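Local coordinates for protein lipolytic enzyme (Clostridium thermocellum, PDB 2VPT) that probably removes acetyl groups from xylan as the calcium-binding catalytic domain of a cellulosomal family 3 carbohydrate esterase, at residues I6-V11 against L40-V45; Y27-Y32 against P52-D57. All coordinates share one frame; numbering follows the deposited sequence.

Contact 1 of 2, residues I6-V11 against L40-V45. With CA (calcium ion), chain B.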
loop_
_atom_site.group_PDB
_atom_site.type_symbol
_atom_site.label_atom_id
_atom_site.label_comp_id
_atom_site.label_asym_id
_atom_site.label_seq_id
_atom_site.Cartn_x
_atom_site.Cartn_y
_atom_site.Cartn_z
ATOM N N ILE A 6 -5.247 11.491 20.592
ATOM C CA ILE A 6 -6.441 11.330 19.756
ATOM C C ILE A 6 -6.201 10.202 18.748
ATOM O O ILE A 6 -5.264 10.283 17.957
ATOM C CB ILE A 6 -6.747 12.628 18.957
ATOM C CG1 ILE A 6 -6.727 13.867 19.865
ATOM C CG2 ILE A 6 -8.098 12.517 18.232
ATOM C CD1 ILE A 6 -6.970 15.148 19.133
ATOM N N LYS A 7 -7.032 9.166 18.787
ATOM C CA LYS A 7 -6.980 8.078 17.802
ATOM C C LYS A 7 -7.849 8.459 16.612
ATOM O O LYS A 7 -9.053 8.709 16.760
ATOM C CB LYS A 7 -7.476 6.762 18.392
ATOM C CG LYS A 7 -6.533 6.161 19.433
ATOM C CD LYS A 7 -7.053 4.842 19.975
ATOM C CE LYS A 7 -6.018 4.155 20.856
ATOM N NZ LYS A 7 -6.448 2.791 21.299
ATOM N N ILE A 8 -7.231 8.525 15.440
ATOM C CA ILE A 8 -7.890 8.911 14.210
ATOM C C ILE A 8 -7.781 7.762 13.221
ATOM O O ILE A 8 -6.684 7.277 12.968
ATOM C CB ILE A 8 -7.255 10.162 13.572
ATOM C CG1 ILE A 8 -7.276 11.351 14.549
ATOM C CG2 ILE A 8 -7.997 10.485 12.274
ATOM C CD1 ILE A 8 -6.587 12.621 14.044
HETATM N N MSE A 9 -8.912 7.314 12.679
HETATM C CA MSE A 9 -8.919 6.255 11.683
HETATM C C MSE A 9 -9.190 6.836 10.302
HETATM O O MSE A 9 -10.320 7.241 10.006
HETATM C CB MSE A 9 -9.981 5.217 12.002
HETATM C CG MSE A 9 -9.901 4.014 11.065
HETATM SE SE MSE A 9 -11.279 2.723 11.380
HETATM C CE MSE A 9 -10.695 2.221 12.271
ATOM N N PRO A 10 -8.163 6.872 9.440
ATOM C CA PRO A 10 -8.402 7.262 8.046
ATOM C C PRO A 10 -9.040 6.116 7.272
ATOM O O PRO A 10 -8.438 5.059 7.148
ATOM C CB PRO A 10 -6.989 7.568 7.512
ATOM C CG PRO A 10 -6.108 7.590 8.714
ATOM C CD PRO A 10 -6.725 6.642 9.686
ATOM N N VAL A 11 -10.253 6.329 6.777
ATOM C CA VAL A 11 -11.020 5.303 6.070
ATOM C C VAL A 11 -11.242 5.794 4.640
ATOM O O VAL A 11 -11.743 6.893 4.427
ATOM C CB VAL A 11 -12.387 5.050 6.728
ATOM C CG1 VAL A 11 -13.183 4.038 5.919
ATOM C CG2 VAL A 11 -12.208 4.584 8.131
ATOM N N LEU A 40 -0.569 18.501 18.998
ATOM C CA LEU A 40 -1.453 17.394 19.244
ATOM C C LEU A 40 -0.679 16.089 19.262
ATOM O O LEU A 40 0.320 15.944 18.560
ATOM C CB LEU A 40 -2.536 17.326 18.160
ATOM C CG LEU A 40 -3.484 18.520 18.137
ATOM C CD1 LEU A 40 -4.375 18.430 16.902
ATOM C CD2 LEU A 40 -4.310 18.577 19.405
ATOM N N SER A 41 -1.155 15.168 20.085
ATOM C CA SER A 41 -0.680 13.790 20.126
ATOM C C SER A 41 -1.645 12.913 19.333
ATOM O O SER A 41 -2.752 12.654 19.776
ATOM C CB SER A 41 -0.614 13.300 21.563
ATOM O OG SER A 41 -0.140 11.977 21.610
ATOM N N ILE A 42 -1.209 12.481 18.153
ATOM C CA ILE A 42 -2.057 11.758 17.198
ATOM C C ILE A 42 -1.608 10.311 17.079
ATOM O O ILE A 42 -0.414 10.035 16.918
ATOM C CB ILE A 42 -1.984 12.424 15.798
ATOM C CG1 ILE A 42 -2.440 13.879 15.875
ATOM C CG2 ILE A 42 -2.811 11.643 14.772
ATOM C CD1 ILE A 42 -3.843 14.098 16.427
ATOM N N ASP A 43 -2.569 9.404 17.152
ATOM C CA ASP A 43 -2.370 7.998 16.838
ATOM C C ASP A 43 -3.296 7.667 15.661
ATOM O O ASP A 43 -4.511 7.573 15.816
ATOM C CB ASP A 43 -2.708 7.142 18.062
ATOM C CG ASP A 43 -2.413 5.672 17.875
ATOM O OD1 ASP A 43 -1.823 5.275 16.839
ATOM O OD2 ASP A 43 -2.794 4.896 18.785
ATOM N N PHE A 44 -2.723 7.537 14.469
ATOM C CA PHE A 44 -3.479 7.006 13.345
ATOM C C PHE A 44 -3.701 5.532 13.611
ATOM O O PHE A 44 -2.768 4.813 13.966
ATOM C CB PHE A 44 -2.743 7.195 12.019
ATOM C CG PHE A 44 -2.853 8.579 11.411
ATOM C CD1 PHE A 44 -4.055 9.276 11.394
ATOM C CD2 PHE A 44 -1.763 9.150 10.760
ATOM C CE1 PHE A 44 -4.133 10.519 10.794
ATOM C CE2 PHE A 44 -1.856 10.385 10.140
ATOM C CZ PHE A 44 -3.035 11.077 10.165
ATOM N N VAL A 45 -4.934 5.066 13.453
ATOM C CA VAL A 45 -5.263 3.682 13.684
ATOM C C VAL A 45 -5.913 3.016 12.475
ATOM O O VAL A 45 -6.567 3.659 11.655
ATOM C CB VAL A 45 -6.159 3.526 14.955
ATOM C CG1 VAL A 45 -5.443 4.055 16.202
ATOM C CG2 VAL A 45 -7.521 4.206 14.782
HETATM CA CA CA B . -0.825 4.216 14.994
HETATM O O HOH W 1 1.255 3.772 15.920
HETATM O O HOH W 2 -1.789 2.268 16.007
#
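Ile-6, Lys-7 and Ile-8 pair in parallel with Ile-42, Asp-43 and Phe-44. Four backbone hydrogen bonds fix the register. Ile-6 N and Ile-8 N donate to Ser-41 O and Asp-43 O, while Asp-43 N and Val-45 N donate to Ile-6 O and Ile-8 O; all four measure 2.9 Å, with N-H...O angles from 161° to 179°. The tight part is the apolar one. Ile-8 CD1 meets Ile-42 CD1 at 3.9 Å, and Ile-42 CG2 lies over one face of the Phe-44 ring, toward its rim. Ile-8 O sits at that ring's edge, in its plane, and Pro-10 CG comes to 3.8 Å from Phe-44 CD1. Buried Val-45 O lacks a hydrogen-bond partner and is approached at 3.4 Å by CG of Met-9, present as selenomethionine, whose CB packs on Val-45 CG2. The solvent side is looser. Lys-7 and Asp-43, both partly exposed, run side by side, yet Lys-7 NZ stays 4.9 Å from Asp-43 OD2, too far for a salt bridge. With CG anti to the backbone N (chi1 -175°), Asp-43 sends OD1 to calcium at 2.4 Å, joined there by Phe-44 O at 2.3 Å. Strands 86-90 and 59-62 also pair with strand 5-12; helices 28-37 and 181-203 pack on the Ile-42 side, and helix 68-82 touches Met-9 and Val-45. Strand 5-12, helix 28-37 and strand 41-44 form a beta-alpha-beta crossover of the SGNH-hydrolase sheet.

Contact 2 of 2, residues Y27-Y32 against P52-D57; sequences YRTELY and PSSLPD. With CA (calcium ion), chain B.
Thr-29 and Leu-55 mark the nearest backbone approach, 5.2 Å between their CA atoms, where the first turn of helix 28-37 faces a type I beta turn running from Pro-52 to Leu-55. Leu-55 CG is anti to the backbone N (chi1 172°), and the two methyl groups part: CD1 reaches Tyr-32 CB at 3.7 Å, while CD2 approaches Arg-28 NH1 and Thr-29 OG1. Thr-29 OG1 lies 3.5 Å from both Pro-52 CD and CG. The Tyr-32 ring extends along the loop, with CD2 at 3.7 Å from Pro-56 CD and CE1 at 3.8 Å from Asp-57 CB; its plane stands 65° from the Asp-57 carboxylate. Two waters supply the polar links. One lies at the guanidinium edge, accepting from Arg-28 NH1 and donating to Asp-57 O; the other accepts from Tyr-32 OH and donates to Asp-57 OD2. Arg-28 is further fixed by the carbonyls of Thr-16, Met-24 and Ser-50. Asp-57 binds calcium through OD1 and OD2, each at 2.5 Å. This bidentate grip, completed by Asp-43, Phe-44 O, Asp-59 and two waters, makes a seven-coordinate calcium site that joins this loop to strands 41-44 and 59-62 of an SGNH-hydrolase fold.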
loop_
_atom_site.group_PDB
_atom_site.type_symbol
_atom_site.label_atom_id
_atom_site.label_comp_id
_atom_site.label_asym_id
_atom_site.label_seq_id
_atom_site.Cartn_x
_atom_site.Cartn_y
_atom_site.Cartn_z
ATOM N N TYR A 27 -2.293 11.668 2.151
ATOM C CA TYR A 27 -2.244 12.914 2.889
ATOM C C TYR A 27 -1.746 12.703 4.315
ATOM O O TYR A 27 -1.575 13.667 5.057
ATOM C CB TYR A 27 -3.637 13.572 2.910
ATOM C CG TYR A 27 -4.694 12.794 3.669
ATOM C CD1 TYR A 27 -4.855 12.966 5.032
ATOM C CD2 TYR A 27 -5.526 11.878 3.022
ATOM C CE1 TYR A 27 -5.792 12.255 5.749
ATOM C CE2 TYR A 27 -6.472 11.146 3.737
ATOM C CZ TYR A 27 -6.602 11.338 5.104
ATOM O OH TYR A 27 -7.533 10.662 5.856
ATOM N N ARG A 28 -1.590 11.445 4.719
ATOM C CA ARG A 28 -1.257 11.120 6.110
ATOM C C ARG A 28 0.136 11.617 6.494
ATOM O O ARG A 28 0.341 12.080 7.615
ATOM C CB ARG A 28 -1.417 9.616 6.361
ATOM C CG ARG A 28 -2.891 9.180 6.283
ATOM C CD ARG A 28 -3.083 7.689 6.245
ATOM N NE ARG A 28 -2.713 7.076 4.974
ATOM C CZ ARG A 28 -1.612 6.359 4.734
ATOM N NH1 ARG A 28 -0.660 6.166 5.644
ATOM N NH2 ARG A 28 -1.441 5.863 3.530
ATOM N N THR A 29 1.075 11.564 5.562
ATOM C CA THR A 29 2.468 12.000 5.852
ATOM C C THR A 29 2.484 13.462 6.290
ATOM O O THR A 29 2.961 13.809 7.372
ATOM C CB THR A 29 3.344 11.816 4.619
ATOM O OG1 THR A 29 3.227 10.457 4.179
ATOM C CG2 THR A 29 4.805 12.135 4.926
ATOM N N GLU A 30 1.940 14.334 5.456
ATOM C CA GLU A 30 1.964 15.768 5.768
ATOM C C GLU A 30 0.996 16.114 6.894
ATOM O O GLU A 30 1.287 16.961 7.736
ATOM C CB GLU A 30 1.693 16.581 4.510
ATOM C CG GLU A 30 1.685 18.098 4.674
ATOM C CD GLU A 30 3.032 18.668 5.059
ATOM O OE1 GLU A 30 4.073 18.016 4.814
ATOM O OE2 GLU A 30 3.044 19.801 5.599
ATOM N N LEU A 31 -0.172 15.478 6.938
ATOM C CA LEU A 31 -1.118 15.837 7.977
ATOM C C LEU A 31 -0.593 15.446 9.355
ATOM O O LEU A 31 -0.783 16.188 10.322
ATOM C CB LEU A 31 -2.496 15.212 7.727
ATOM C CG LEU A 31 -3.597 15.620 8.705
ATOM C CD1 LEU A 31 -3.811 17.133 8.707
ATOM C CD2 LEU A 31 -4.885 14.911 8.343
ATOM N N TYR A 32 0.086 14.301 9.459
ATOM C CA TYR A 32 0.678 13.904 10.733
ATOM C C TYR A 32 1.671 14.963 11.209
ATOM O O TYR A 32 1.694 15.288 12.406
ATOM C CB TYR A 32 1.364 12.537 10.613
ATOM C CG TYR A 32 1.767 11.956 11.945
ATOM C CD1 TYR A 32 0.848 11.305 12.744
ATOM C CD2 TYR A 32 3.059 12.113 12.429
ATOM C CE1 TYR A 32 1.184 10.799 13.974
ATOM C CE2 TYR A 32 3.410 11.605 13.652
ATOM C CZ TYR A 32 2.484 10.951 14.428
ATOM O OH TYR A 32 2.809 10.427 15.660
ATOM N N PRO A 52 5.911 6.397 3.520
ATOM C CA PRO A 52 7.351 6.598 3.426
ATOM C C PRO A 52 7.991 6.434 4.788
ATOM O O PRO A 52 7.321 6.501 5.808
ATOM C CB PRO A 52 7.456 8.046 2.979
ATOM C CG PRO A 52 6.248 8.707 3.545
ATOM C CD PRO A 52 5.159 7.667 3.445
ATOM N N SER A 53 9.311 6.252 4.795
ATOM C CA SER A 53 10.059 6.135 6.043
ATOM C C SER A 53 9.835 7.319 6.988
ATOM O O SER A 53 9.869 7.162 8.207
ATOM C CB SER A 53 11.559 5.951 5.752
ATOM O OG SER A 53 11.831 4.584 5.506
ATOM N N SER A 54 9.578 8.490 6.410
ATOM C CA SER A 54 9.424 9.725 7.176
ATOM C C SER A 54 8.160 9.810 8.023
ATOM O O SER A 54 8.101 10.594 8.966
ATOM C CB SER A 54 9.498 10.947 6.274
ATOM O OG SER A 54 8.326 11.068 5.460
ATOM N N LEU A 55 7.135 9.019 7.678
ATOM C CA LEU A 55 5.886 9.053 8.416
ATOM C C LEU A 55 5.990 8.125 9.619
ATOM O O LEU A 55 6.121 6.917 9.437
ATOM C CB LEU A 55 4.748 8.602 7.488
ATOM C CG LEU A 55 3.366 8.374 8.126
ATOM C CD1 LEU A 55 2.907 9.587 8.937
ATOM C CD2 LEU A 55 2.331 7.998 7.033
ATOM N N PRO A 56 5.962 8.659 10.848
ATOM C CA PRO A 56 6.143 7.761 11.991
ATOM C C PRO A 56 5.012 6.764 12.224
ATOM O O PRO A 56 5.240 5.669 12.709
ATOM C CB PRO A 56 6.300 8.741 13.178
ATOM C CG PRO A 56 6.710 10.015 12.548
ATOM C CD PRO A 56 5.923 10.069 11.279
ATOM N N ASP A 57 3.802 7.163 11.865
ATOM C CA ASP A 57 2.613 6.376 12.145
ATOM C C ASP A 57 1.896 6.087 10.828
ATOM O O ASP A 57 1.218 6.954 10.254
ATOM C CB ASP A 57 1.696 7.119 13.118
ATOM C CG ASP A 57 0.603 6.234 13.673
ATOM O OD1 ASP A 57 0.290 5.212 13.015
ATOM O OD2 ASP A 57 0.043 6.544 14.762
HETATM CA CA CA B . -0.825 4.216 14.994
HETATM O O HOH W 3 -0.966 6.527 8.572
HETATM O O HOH W 4 1.581 8.039 16.573
HETATM O O HOH W 1 1.255 3.772 15.920
HETATM O O HOH W 2 -1.789 2.268 16.007
#

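Contact 1 is mostly buried, strand against strand, and rests on regular backbone hydrogen bonds; contact 2 is only partly buried, joins a helix to an irregular loop, and relies on apolar touches and bridging waters. Their segments alternate along the chain, helix 28-37 leading into strand 41-44. Asp-43 OD1 and Asp-57 OD2 approach to 3.1 Å, a closeness of like charges that the shared ion probably offsets. Further links are the packing of Tyr-32 CE1 against Ile-42 O at 3.4 Å and of Tyr-27 OH against Pro-10 CB at 3.6 Å. Calcium ties loop 52-57 to strand 41-44, while Tyr-27 and Tyr-32 bring segment 27-32 against strands 5-12 and 41-44.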